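Local coordinates for protein exodeoxyribonuclease III (Archaeoglobus fulgidus, PDB 2VOA) that probably cuts DNA at abasic sites as an AP endonuclease of the exonuclease III family, with magnesium or manganese as cofactor, at residues G80-L91 with Y119-Y130. The protein carries 1 engineered substitution. Residues are numbered along the deposited sequence; the frame is centred on the assembly and turned at random.
Sequences GLDSEPKDEDRL and YKLQWLERLYHY
Leu-81 and Tyr-130 mark the nearest backbone approach, CA to CA 6.9 Å, between the irregular loop 80-91, which links two antiparallel strands, and helix 115-134, packed on one sheet of the DNase I-like fold. The pairing illustrates how a helix can fix an irregular loop by binding both its backbone and its side-chain oxygens. Arg-126 does most of this: its chain bends about the CG-CD bond (chi3 -71°) and brings the guanidinium end-on to Pro-85 O, which takes bonds from both NH1 and NH2, each at 2.9 Å. The NH2 bond lies in the carbonyl plane, whereas NH1 comes from above it. NH1 also reaches Ser-83 OG almost straight (164°) and, weakly, Ser-83 O. Leu-81 CD1 sits over the centre of one guanidinium face, 3.6 Å from Arg-126 CZ, and Pro-85 CD lies over the opposite face, near NH2. With an alanine here in place of Arg-126, Pro-85 O would probably lose both donors, leaving the loop round the cis peptide before Pro-85 freer to move. The same Leu-81 methyl makes a CH-pi contact over the five-membered ring of Trp-123, while CD2 packs on Leu-127 and Tyr-130. Arg-90 CB lies 3.7 Å from Trp-123 CZ2; its guanidinium instead reaches the carbonyl of Tyr-105, a predicted active-site residue, and packs on a DNA phosphate. Nearby, Asp-87 OD2 gathers two donors: Trp-123 NE1 meets its anti lone pair at 2.8 Å, with carboxylate and indole nearly coplanar, and Tyr-119 OH donates to OD2 across a very short 2.5 Å.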
loop_
_atom_site.group_PDB
_atom_site.type_symbol
_atom_site.label_atom_id
_atom_site.label_comp_id
_atom_site.label_asym_id
_atom_site.label_seq_id
_atom_site.Cartn_x
_atom_site.Cartn_y
_atom_site.Cartn_z
ATOM N N GLY A 80 14.008 -5.463 -27.177
ATOM C CA GLY A 80 14.015 -6.919 -27.360
ATOM C C GLY A 80 15.253 -7.469 -28.059
ATOM O O GLY A 80 16.104 -6.715 -28.560
ATOM N N LEU A 81 15.368 -8.795 -28.047
ATOM C CA LEU A 81 16.358 -9.497 -28.851
ATOM C C LEU A 81 15.994 -9.383 -30.334
ATOM O O LEU A 81 14.866 -9.012 -30.666
ATOM C CB LEU A 81 16.439 -10.962 -28.403
ATOM C CG LEU A 81 17.115 -11.185 -27.034
ATOM C CD1 LEU A 81 16.845 -12.612 -26.540
ATOM C CD2 LEU A 81 18.628 -10.925 -27.121
ATOM N N ASP A 82 16.947 -9.676 -31.220
ATOM C CA ASP A 82 16.697 -9.578 -32.669
ATOM C C ASP A 82 16.210 -10.892 -33.312
ATOM O O ASP A 82 16.282 -11.075 -34.538
ATOM C CB ASP A 82 17.929 -9.020 -33.387
ATOM C CG ASP A 82 19.159 -9.896 -33.221
ATOM O OD1 ASP A 82 19.238 -10.691 -32.255
ATOM O OD2 ASP A 82 20.073 -9.777 -34.061
ATOM N N SER A 83 15.685 -11.789 -32.483
ATOM C CA SER A 83 15.057 -13.030 -32.948
ATOM C C SER A 83 13.867 -13.388 -32.048
ATOM O O SER A 83 13.761 -12.890 -30.931
ATOM C CB SER A 83 16.072 -14.178 -32.956
ATOM O OG SER A 83 16.551 -14.425 -31.651
ATOM N N GLU A 84 12.999 -14.262 -32.551
ATOM C CA GLU A 84 11.752 -14.647 -31.891
ATOM C C GLU A 84 11.985 -15.703 -30.795
ATOM O O GLU A 84 12.747 -16.651 -31.009
ATOM C CB GLU A 84 10.782 -15.173 -32.962
ATOM C CG GLU A 84 9.353 -14.700 -32.804
ATOM C CD GLU A 84 9.246 -13.186 -32.678
ATOM O OE1 GLU A 84 8.845 -12.707 -31.586
ATOM O OE2 GLU A 84 9.585 -12.466 -33.658
ATOM N N PRO A 85 11.355 -15.543 -29.603
ATOM C CA PRO A 85 10.541 -14.420 -29.102
ATOM C C PRO A 85 11.412 -13.217 -28.767
ATOM O O PRO A 85 12.416 -13.351 -28.051
ATOM C CB PRO A 85 9.908 -14.964 -27.811
ATOM C CG PRO A 85 10.205 -16.447 -27.805
ATOM C CD PRO A 85 11.440 -16.631 -28.617
ATOM N N LYS A 86 11.033 -12.052 -29.285
ATOM C CA LYS A 86 11.857 -10.859 -29.096
ATOM C C LYS A 86 11.980 -10.431 -27.644
ATOM O O LYS A 86 13.013 -9.878 -27.265
ATOM C CB LYS A 86 11.333 -9.682 -29.919
ATOM C CG LYS A 86 11.676 -9.730 -31.412
ATOM C CD LYS A 86 11.279 -8.407 -32.132
ATOM C CE LYS A 86 11.845 -7.118 -31.502
ATOM N NZ LYS A 86 13.367 -6.982 -31.496
ATOM N N ASP A 87 10.930 -10.677 -26.854
ATOM C CA ASP A 87 10.878 -10.289 -25.447
ATOM C C ASP A 87 11.237 -8.812 -25.258
ATOM O O ASP A 87 12.179 -8.453 -24.535
ATOM C CB ASP A 87 11.777 -11.176 -24.580
ATOM C CG ASP A 87 11.278 -12.611 -24.497
ATOM O OD1 ASP A 87 10.074 -12.890 -24.759
ATOM O OD2 ASP A 87 12.105 -13.482 -24.184
ATOM N N GLU A 88 10.459 -7.962 -25.931
ATOM C CA GLU A 88 10.629 -6.505 -25.790
ATOM C C GLU A 88 10.576 -6.029 -24.336
ATOM O O GLU A 88 11.233 -5.039 -23.984
ATOM C CB GLU A 88 9.598 -5.782 -26.665
ATOM C CG GLU A 88 9.887 -5.980 -28.129
ATOM C CD GLU A 88 8.970 -5.188 -29.042
ATOM O OE1 GLU A 88 7.815 -4.898 -28.645
ATOM O OE2 GLU A 88 9.402 -4.890 -30.178
ATOM N N ASP A 89 9.830 -6.742 -23.493
ATOM C CA ASP A 89 9.705 -6.385 -22.065
ATOM C C ASP A 89 10.889 -6.821 -21.195
ATOM O O ASP A 89 10.829 -6.691 -19.962
ATOM C CB ASP A 89 8.376 -6.883 -21.461
ATOM C CG ASP A 89 8.250 -8.428 -21.438
ATOM O OD1 ASP A 89 9.152 -9.142 -21.941
ATOM O OD2 ASP A 89 7.209 -8.932 -20.940
ATOM N N ARG A 90 11.947 -7.331 -21.831
ATOM C CA ARG A 90 13.141 -7.773 -21.120
ATOM C C ARG A 90 14.438 -7.145 -21.615
ATOM O O ARG A 90 15.512 -7.469 -21.119
ATOM C CB ARG A 90 13.291 -9.304 -21.223
ATOM C CG ARG A 90 12.184 -10.116 -20.507
ATOM C CD ARG A 90 12.554 -11.586 -20.522
ATOM N NE ARG A 90 11.610 -12.411 -19.765
ATOM C CZ ARG A 90 11.677 -12.644 -18.447
ATOM N NH1 ARG A 90 12.631 -12.113 -17.694
ATOM N NH2 ARG A 90 10.773 -13.429 -17.884
ATOM N N LEU A 91 14.383 -6.319 -22.654
ATOM C CA LEU A 91 15.635 -5.756 -23.150
ATOM C C LEU A 91 15.320 -4.425 -23.788
ATOM O O LEU A 91 14.474 -4.354 -24.679
ATOM C CB LEU A 91 16.294 -6.694 -24.177
ATOM C CG LEU A 91 17.690 -6.370 -24.738
ATOM C CD1 LEU A 91 18.313 -7.596 -25.364
ATOM C CD2 LEU A 91 17.714 -5.208 -25.793
ATOM N N TYR A 119 14.206 -22.233 -21.246
ATOM C CA TYR A 119 14.017 -20.926 -21.898
ATOM C C TYR A 119 15.075 -19.895 -21.452
ATOM O O TYR A 119 15.629 -19.168 -22.287
ATOM C CB TYR A 119 12.581 -20.393 -21.692
ATOM C CG TYR A 119 12.351 -19.172 -22.547
ATOM C CD1 TYR A 119 12.188 -19.302 -23.939
ATOM C CD2 TYR A 119 12.373 -17.904 -21.994
ATOM C CE1 TYR A 119 12.006 -18.183 -24.745
ATOM C CE2 TYR A 119 12.185 -16.762 -22.788
ATOM C CZ TYR A 119 12.020 -16.922 -24.156
ATOM O OH TYR A 119 11.844 -15.819 -24.942
ATOM N N LYS A 120 15.402 -19.891 -20.161
ATOM C CA LYS A 120 16.476 -19.036 -19.625
ATOM C C LYS A 120 17.816 -19.345 -20.320
ATOM O O LYS A 120 18.549 -18.432 -20.744
ATOM C CB LYS A 120 16.602 -19.240 -18.110
ATOM C CG LYS A 120 17.759 -18.429 -17.458
ATOM C CD LYS A 120 17.793 -18.744 -15.973
ATOM C CE LYS A 120 18.718 -17.801 -15.248
ATOM N NZ LYS A 120 18.541 -17.901 -13.763
ATOM N N LEU A 121 18.148 -20.622 -20.427
ATOM C CA LEU A 121 19.423 -21.022 -21.061
ATOM C C LEU A 121 19.433 -20.584 -22.516
ATOM O O LEU A 121 20.408 -20.024 -22.996
ATOM C CB LEU A 121 19.689 -22.527 -20.919
ATOM C CG LEU A 121 19.810 -23.059 -19.470
ATOM C CD1 LEU A 121 20.005 -24.606 -19.461
ATOM C CD2 LEU A 121 20.931 -22.319 -18.714
ATOM N N GLN A 122 18.329 -20.828 -23.210
ATOM C CA GLN A 122 18.216 -20.400 -24.596
ATOM C C GLN A 122 18.350 -18.876 -24.734
ATOM O O GLN A 122 18.939 -18.391 -25.703
ATOM C CB GLN A 122 16.900 -20.925 -25.181
ATOM C CG GLN A 122 16.911 -22.436 -25.339
ATOM C CD GLN A 122 15.519 -23.037 -25.495
ATOM O OE1 GLN A 122 15.332 -24.245 -25.316
ATOM N NE2 GLN A 122 14.542 -22.205 -25.823
ATOM N N TRP A 123 17.806 -18.121 -23.766
ATOM C CA TRP A 123 17.836 -16.644 -23.774
ATOM C C TRP A 123 19.272 -16.154 -23.640
ATOM O O TRP A 123 19.711 -15.281 -24.390
ATOM C CB TRP A 123 17.019 -16.087 -22.612
ATOM C CG TRP A 123 16.340 -14.755 -22.895
ATOM C CD1 TRP A 123 15.111 -14.581 -23.470
ATOM C CD2 TRP A 123 16.850 -13.433 -22.631
ATOM N NE1 TRP A 123 14.812 -13.240 -23.567
ATOM C CE2 TRP A 123 15.855 -12.509 -23.058
ATOM C CE3 TRP A 123 18.042 -12.937 -22.065
ATOM C CZ2 TRP A 123 16.016 -11.105 -22.940
ATOM C CZ3 TRP A 123 18.198 -11.546 -21.937
ATOM C CH2 TRP A 123 17.192 -10.648 -22.375
ATOM N N LEU A 124 20.016 -16.773 -22.716
ATOM C CA LEU A 124 21.437 -16.440 -22.543
ATOM C C LEU A 124 22.267 -16.786 -23.790
ATOM O O LEU A 124 23.181 -16.038 -24.149
ATOM C CB LEU A 124 22.016 -17.112 -21.288
ATOM C CG LEU A 124 21.529 -16.503 -19.957
ATOM C CD1 LEU A 124 21.955 -17.446 -18.832
ATOM C CD2 LEU A 124 22.053 -15.047 -19.742
ATOM N N GLU A 125 21.919 -17.863 -24.490
ATOM C CA GLU A 125 22.609 -18.196 -25.737
ATOM C C GLU A 125 22.263 -17.158 -26.829
ATOM O O GLU A 125 23.129 -16.688 -27.579
ATOM C CB GLU A 125 22.237 -19.610 -26.200
ATOM C CG GLU A 125 22.741 -19.991 -27.601
ATOM C CD GLU A 125 24.252 -20.221 -27.683
ATOM O OE1 GLU A 125 24.740 -20.552 -28.801
ATOM O OE2 GLU A 125 24.955 -20.112 -26.641
ATOM N N ARG A 126 20.988 -16.806 -26.920
ATOM C CA ARG A 126 20.568 -15.778 -27.881
ATOM C C ARG A 126 21.246 -14.449 -27.569
ATOM O O ARG A 126 21.716 -13.771 -28.486
ATOM C CB ARG A 126 19.046 -15.642 -27.894
ATOM C CG ARG A 126 18.336 -16.859 -28.489
ATOM C CD ARG A 126 16.937 -16.473 -28.933
ATOM N NE ARG A 126 16.026 -16.223 -27.818
ATOM C CZ ARG A 126 15.007 -15.362 -27.870
ATOM N NH1 ARG A 126 14.795 -14.655 -28.970
ATOM N NH2 ARG A 126 14.210 -15.200 -26.831
ATOM N N LEU A 127 21.343 -14.120 -26.279
ATOM C CA LEU A 127 21.946 -12.850 -25.857
ATOM C C LEU A 127 23.419 -12.830 -26.240
ATOM O O LEU A 127 23.946 -11.798 -26.675
ATOM C CB LEU A 127 21.775 -12.652 -24.346
ATOM C CG LEU A 127 22.314 -11.322 -23.824
ATOM C CD1 LEU A 127 21.639 -10.164 -24.540
ATOM C CD2 LEU A 127 22.058 -11.221 -22.327
ATOM N N TYR A 128 24.093 -13.964 -26.079
ATOM C CA TYR A 128 25.480 -14.092 -26.549
ATOM C C TYR A 128 25.641 -13.681 -28.019
ATOM O O TYR A 128 26.455 -12.818 -28.354
ATOM C CB TYR A 128 25.980 -15.545 -26.347
ATOM C CG TYR A 128 27.354 -15.789 -26.951
ATOM C CD1 TYR A 128 27.488 -16.343 -28.229
ATOM C CD2 TYR A 128 28.516 -15.438 -26.250
ATOM C CE1 TYR A 128 28.756 -16.560 -28.786
ATOM C CE2 TYR A 128 29.789 -15.647 -26.798
ATOM C CZ TYR A 128 29.890 -16.201 -28.072
ATOM O OH TYR A 128 31.121 -16.423 -28.642
ATOM N N HIS A 129 24.835 -14.275 -28.892
ATOM C CA HIS A 129 24.958 -13.993 -30.321
ATOM C C HIS A 129 24.560 -12.554 -30.645
ATOM O O HIS A 129 25.192 -11.903 -31.491
ATOM C CB HIS A 129 24.196 -15.046 -31.116
ATOM C CG HIS A 129 24.827 -16.397 -31.017
ATOM N ND1 HIS A 129 26.063 -16.673 -31.566
ATOM C CD2 HIS A 129 24.427 -17.531 -30.394
ATOM C CE1 HIS A 129 26.383 -17.931 -31.311
ATOM N NE2 HIS A 129 25.413 -18.472 -30.596
ATOM N N TYR A 130 23.563 -12.052 -29.922
ATOM C CA TYR A 130 23.089 -10.678 -30.098
ATOM C C TYR A 130 24.190 -9.659 -29.778
ATOM O O TYR A 130 24.457 -8.739 -30.578
ATOM C CB TYR A 130 21.811 -10.451 -29.283
ATOM C CG TYR A 130 21.332 -9.012 -29.225
ATOM C CD1 TYR A 130 20.597 -8.442 -30.266
ATOM C CD2 TYR A 130 21.619 -8.220 -28.109
ATOM C CE1 TYR A 130 20.153 -7.092 -30.186
ATOM C CE2 TYR A 130 21.193 -6.893 -28.032
ATOM C CZ TYR A 130 20.455 -6.350 -29.056
ATOM O OH TYR A 130 20.037 -5.031 -28.967
HETATM O O HOH W 1 17.359 -4.426 -29.580
#